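Long-range contacts in glucoamylase (Thermoanaerobacterium thermosaccharolyticum, PDB 1LF6), which hydrolyses terminal alpha-1,4-linked glucose from the non-reducing ends of starch-like chains, as a glycoside hydrolase family 15 enzyme: residues Leu190-Gly195 with Phe244-Ser249; Asn176-Ala181 with Thr260-Leu265. All coordinates share one frame; numbering follows the deposited sequence.

Contact 1: Leu190-Gly195 with Phe244-Ser249; sequences LSSNIG and FEIVLS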
# COMPACT_ATOMS: atom_id res chain seq x y z
N LEU A 190 21.85 8.23 -12.44
CA LEU A 190 21.50 9.48 -11.78
C LEU A 190 22.17 10.63 -12.53
O LEU A 190 23.39 10.61 -12.73
CB LEU A 190 21.99 9.46 -10.33
CG LEU A 190 21.32 10.36 -9.30
CD1 LEU A 190 22.22 10.48 -8.09
CD2 LEU A 190 21.05 11.73 -9.88
N SER A 191 21.39 11.62 -12.94
CA SER A 191 21.94 12.76 -13.68
C SER A 191 21.42 14.10 -13.19
O SER A 191 20.44 14.17 -12.44
CB SER A 191 21.64 12.61 -15.17
OG SER A 191 20.25 12.64 -15.41
N SER A 192 22.09 15.17 -13.62
CA SER A 192 21.72 16.53 -13.25
C SER A 192 21.71 17.40 -14.50
O SER A 192 22.60 17.27 -15.34
CB SER A 192 22.72 17.09 -12.24
OG SER A 192 22.38 18.40 -11.84
N ASN A 193 20.71 18.26 -14.64
CA ASN A 193 20.63 19.13 -15.81
C ASN A 193 21.79 20.12 -15.82
O ASN A 193 22.18 20.63 -16.87
CB ASN A 193 19.29 19.87 -15.84
CG ASN A 193 19.18 20.92 -14.76
OD1 ASN A 193 19.50 20.68 -13.60
ND2 ASN A 193 18.71 22.11 -15.14
N ILE A 194 22.35 20.38 -14.64
CA ILE A 194 23.47 21.30 -14.51
C ILE A 194 24.74 20.54 -14.12
O ILE A 194 25.76 21.15 -13.81
CB ILE A 194 23.22 22.38 -13.44
CG1 ILE A 194 22.95 21.71 -12.09
CG2 ILE A 194 22.06 23.25 -13.86
CD1 ILE A 194 22.94 22.68 -10.92
N GLY A 195 24.65 19.22 -14.14
CA GLY A 195 25.80 18.40 -13.78
C GLY A 195 26.11 18.42 -12.30
O GLY A 195 25.30 18.91 -11.50
N PHE A 244 17.55 23.41 -9.91
CA PHE A 244 18.02 22.42 -10.87
C PHE A 244 17.09 21.21 -11.00
O PHE A 244 16.13 21.08 -10.25
CB PHE A 244 19.40 21.93 -10.43
CG PHE A 244 19.46 21.56 -8.98
CD1 PHE A 244 19.54 22.55 -8.00
CD2 PHE A 244 19.39 20.23 -8.58
CE1 PHE A 244 19.53 22.21 -6.65
CE2 PHE A 244 19.38 19.88 -7.23
CZ PHE A 244 19.45 20.88 -6.26
N GLU A 245 17.40 20.34 -11.94
CA GLU A 245 16.60 19.15 -12.19
C GLU A 245 17.41 17.86 -12.01
O GLU A 245 18.45 17.68 -12.66
CB GLU A 245 16.03 19.18 -13.61
CG GLU A 245 15.26 20.44 -13.93
CD GLU A 245 14.76 20.47 -15.37
OE1 GLU A 245 14.13 21.48 -15.76
OE2 GLU A 245 14.99 19.49 -16.11
N ILE A 246 16.94 16.98 -11.14
CA ILE A 246 17.61 15.71 -10.90
C ILE A 246 16.80 14.62 -11.59
O ILE A 246 15.58 14.54 -11.42
CB ILE A 246 17.73 15.40 -9.39
CG1 ILE A 246 18.63 16.43 -8.71
CG2 ILE A 246 18.30 13.99 -9.17
CD1 ILE A 246 20.05 16.49 -9.28
N VAL A 247 17.47 13.79 -12.39
CA VAL A 247 16.79 12.72 -13.10
C VAL A 247 17.39 11.35 -12.81
O VAL A 247 18.61 11.16 -12.87
CB VAL A 247 16.82 12.96 -14.63
CG1 VAL A 247 16.12 11.82 -15.36
CG2 VAL A 247 16.16 14.28 -14.97
N LEU A 248 16.52 10.39 -12.49
CA LEU A 248 16.94 9.02 -12.22
C LEU A 248 16.26 8.11 -13.23
O LEU A 248 15.03 8.00 -13.25
CB LEU A 248 16.55 8.60 -10.80
CG LEU A 248 16.83 7.14 -10.43
CD1 LEU A 248 18.33 6.89 -10.40
CD2 LEU A 248 16.21 6.84 -9.07
N SER A 249 17.06 7.47 -14.07
CA SER A 249 16.52 6.59 -15.09
C SER A 249 16.90 5.14 -14.84
O SER A 249 17.84 4.84 -14.10
CB SER A 249 17.02 7.04 -16.47
OG SER A 249 16.60 8.38 -16.73
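S191 and V247 form an antiparallel hydrogen-bonded pair, flanked by the non-hydrogen-bonded pairs L190-L248 and S192-I246, with the two strand axes at 158°. S191 N gives a bond of 2.8 Å to V247 O. V247 N returns one of 3.0 Å to S191 O. S191 OG adds a weak bond to V247 O, so two donors share that oxygen. Past the strand end, N193 holds E245 twice: its backbone N binds E245 O, and its side-chain OD1 accepts E245 N at 2.7 Å. This second bond is straight, but its donor lies well above the amide plane. The N193 amide is stacked nearly parallel to the E245 carboxylate plane. S192 to G195 is a type I beta turn. S192 OG, swung anti to its own N (chi1 -179°), bonds G195 O at 3.0 Å and weakly accepts I194 N. With an alanine here in place of the serine, G195 O would probably lose its hydroxyl partner and I194 N its weak acceptor. On the face of L190 and I246, L190 CD2 meets I246 CG2 at 3.6 Å and the two side chains cross obliquely. I194 CD1 rests on F244 CB at 3.7 Å. This is plain sheet pairing in the N-terminal beta-sandwich domain. Strand 132-141 pairs with the other edge of strand 243-251. Strand 150-157, of the second sheet, packs on L190, F244, I246 and L248, while helix 254-266 covers S191 and V247 on the opposite face.

Contact 2: Asn176-Ala181 with Thr260-Leu265; sequences NEMLMA and TALETL
M178 reaches from strand 176-183 to A261 and L262 of helix 254-266, a helix packed on the outer face of a sheet in the N-terminal beta-sandwich domain. The short strand and helix segments run 11.0 Å apart at 123°, and side chains alone bridge the gap. No hydrogen bond crosses it. The apolar part comes first. M178 has CG anti to its carbonyl carbon (chi1 -62°), and the chain is extended beyond CG, which carries the terminal methyl straight out to the helix. M178 CE touches A261 CB at 3.8 Å, and M178 SD lies 4.1 Å from A261 CB too. M178 CE also meets L262 CG at 3.7 Å. The mixed polar and apolar part involves N176. Its side chain and that of L262 slide past each other in opposite directions, so the amide lies alongside the leucine branch. N176 ND2 comes to 3.8 Å from L262 CD2, a van der Waals contact. On the next helical turn, L265 CD1 stands 4.3 Å from N176 OD1. Other strands complete the seat of the helix: S191 and V247 touch L265, and A173 touches both M178 and L262. Elsewhere on the helix, E263 makes a salt bridge with R130, and T264 OG1 is hydrogen-bonded to D127 and S132. L262 CD2 meets two partners, N176 ND2 and, closer, M178 CE at 3.5 Å.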
# COMPACT_ATOMS: atom_id res chain seq x y z
N ASN A 176 27.81 14.06 -20.22
CA ASN A 176 26.94 14.15 -19.05
C ASN A 176 27.42 13.16 -17.99
O ASN A 176 27.42 11.94 -18.23
CB ASN A 176 25.50 13.84 -19.45
CG ASN A 176 24.60 15.06 -19.37
OD1 ASN A 176 24.24 15.51 -18.27
ND2 ASN A 176 24.23 15.61 -20.52
N GLU A 177 27.83 13.67 -16.84
CA GLU A 177 28.30 12.81 -15.76
C GLU A 177 27.14 12.19 -15.02
O GLU A 177 26.35 12.89 -14.38
CB GLU A 177 29.17 13.60 -14.78
CG GLU A 177 30.58 13.86 -15.26
CD GLU A 177 31.45 14.51 -14.20
OE1 GLU A 177 32.68 14.51 -14.37
OE2 GLU A 177 30.90 15.02 -13.20
N MET A 178 27.03 10.87 -15.11
CA MET A 178 25.95 10.15 -14.45
C MET A 178 26.47 9.11 -13.46
O MET A 178 27.40 8.36 -13.77
CB MET A 178 25.07 9.45 -15.50
CG MET A 178 24.38 10.37 -16.49
SD MET A 178 23.46 9.44 -17.74
CE MET A 178 22.88 10.79 -18.80
N LEU A 179 25.88 9.08 -12.27
CA LEU A 179 26.26 8.10 -11.26
C LEU A 179 25.44 6.85 -11.58
O LEU A 179 24.21 6.90 -11.62
CB LEU A 179 25.92 8.61 -9.86
CG LEU A 179 26.90 9.60 -9.22
CD1 LEU A 179 27.14 10.77 -10.15
CD2 LEU A 179 26.35 10.09 -7.88
N MET A 180 26.13 5.74 -11.82
CA MET A 180 25.47 4.50 -12.17
C MET A 180 25.44 3.49 -11.03
O MET A 180 26.30 3.50 -10.14
CB MET A 180 26.17 3.85 -13.37
CG MET A 180 26.46 4.81 -14.52
SD MET A 180 24.97 5.50 -15.24
CE MET A 180 24.31 4.03 -16.04
N ALA A 181 24.44 2.61 -11.06
CA ALA A 181 24.28 1.56 -10.06
C ALA A 181 23.69 0.35 -10.76
O ALA A 181 22.86 0.50 -11.66
CB ALA A 181 23.37 2.03 -8.94
N THR A 260 18.08 6.83 -21.64
CA THR A 260 16.79 7.23 -21.11
C THR A 260 16.91 8.53 -20.33
O THR A 260 16.05 9.41 -20.43
CB THR A 260 16.21 6.13 -20.19
OG1 THR A 260 16.09 4.91 -20.93
CG2 THR A 260 14.83 6.54 -19.67
N ALA A 261 17.97 8.66 -19.54
CA ALA A 261 18.19 9.87 -18.76
C ALA A 261 18.40 11.05 -19.69
O ALA A 261 17.90 12.15 -19.44
CB ALA A 261 19.41 9.69 -17.85
N LEU A 262 19.14 10.83 -20.78
CA LEU A 262 19.40 11.88 -21.75
C LEU A 262 18.12 12.32 -22.44
O LEU A 262 17.92 13.51 -22.71
CB LEU A 262 20.42 11.41 -22.78
CG LEU A 262 21.86 11.20 -22.30
CD1 LEU A 262 22.71 10.64 -23.43
CD2 LEU A 262 22.43 12.53 -21.81
N GLU A 263 17.24 11.37 -22.74
CA GLU A 263 15.99 11.72 -23.40
C GLU A 263 15.11 12.55 -22.47
O GLU A 263 14.53 13.56 -22.88
CB GLU A 263 15.26 10.45 -23.84
CG GLU A 263 15.92 9.74 -25.00
CD GLU A 263 15.26 8.43 -25.34
OE1 GLU A 263 15.59 7.84 -26.40
OE2 GLU A 263 14.41 7.97 -24.55
N THR A 264 15.02 12.14 -21.21
CA THR A 264 14.21 12.88 -20.25
C THR A 264 14.76 14.29 -20.06
O THR A 264 14.00 15.26 -20.10
CB THR A 264 14.16 12.15 -18.88
OG1 THR A 264 13.47 10.90 -19.03
CG2 THR A 264 13.46 13.00 -17.84
N LEU A 265 16.07 14.40 -19.88
CA LEU A 265 16.71 15.70 -19.70
C LEU A 265 16.52 16.60 -20.92
O LEU A 265 16.38 17.82 -20.80
CB LEU A 265 18.21 15.52 -19.42
CG LEU A 265 18.60 14.99 -18.04
CD1 LEU A 265 20.07 14.60 -18.04
CD2 LEU A 265 18.31 16.05 -16.99

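Overall arrangement
Following the chain from the N terminus, the first of these segments is on strand 176-183, which turns into strand 186-192, its neighbour in the same antiparallel sheet. After strand 198-203, helix 209-216 and strands 225-228 and 230-236, the chain returns as strand 243-251, where contact 1 closes a loop of 48 residues. Helix 254-266 follows directly, and contact 2 closes a wider loop of 78 residues. Contact 1 is nested inside it. The centres are 7 Å apart and the contacts touch: L190 N lies 2.8 Å from L179 O, a probable hydrogen bond, and S249 OG packs against A261 CA. Together they tie three adjacent strands to the helix lying over them.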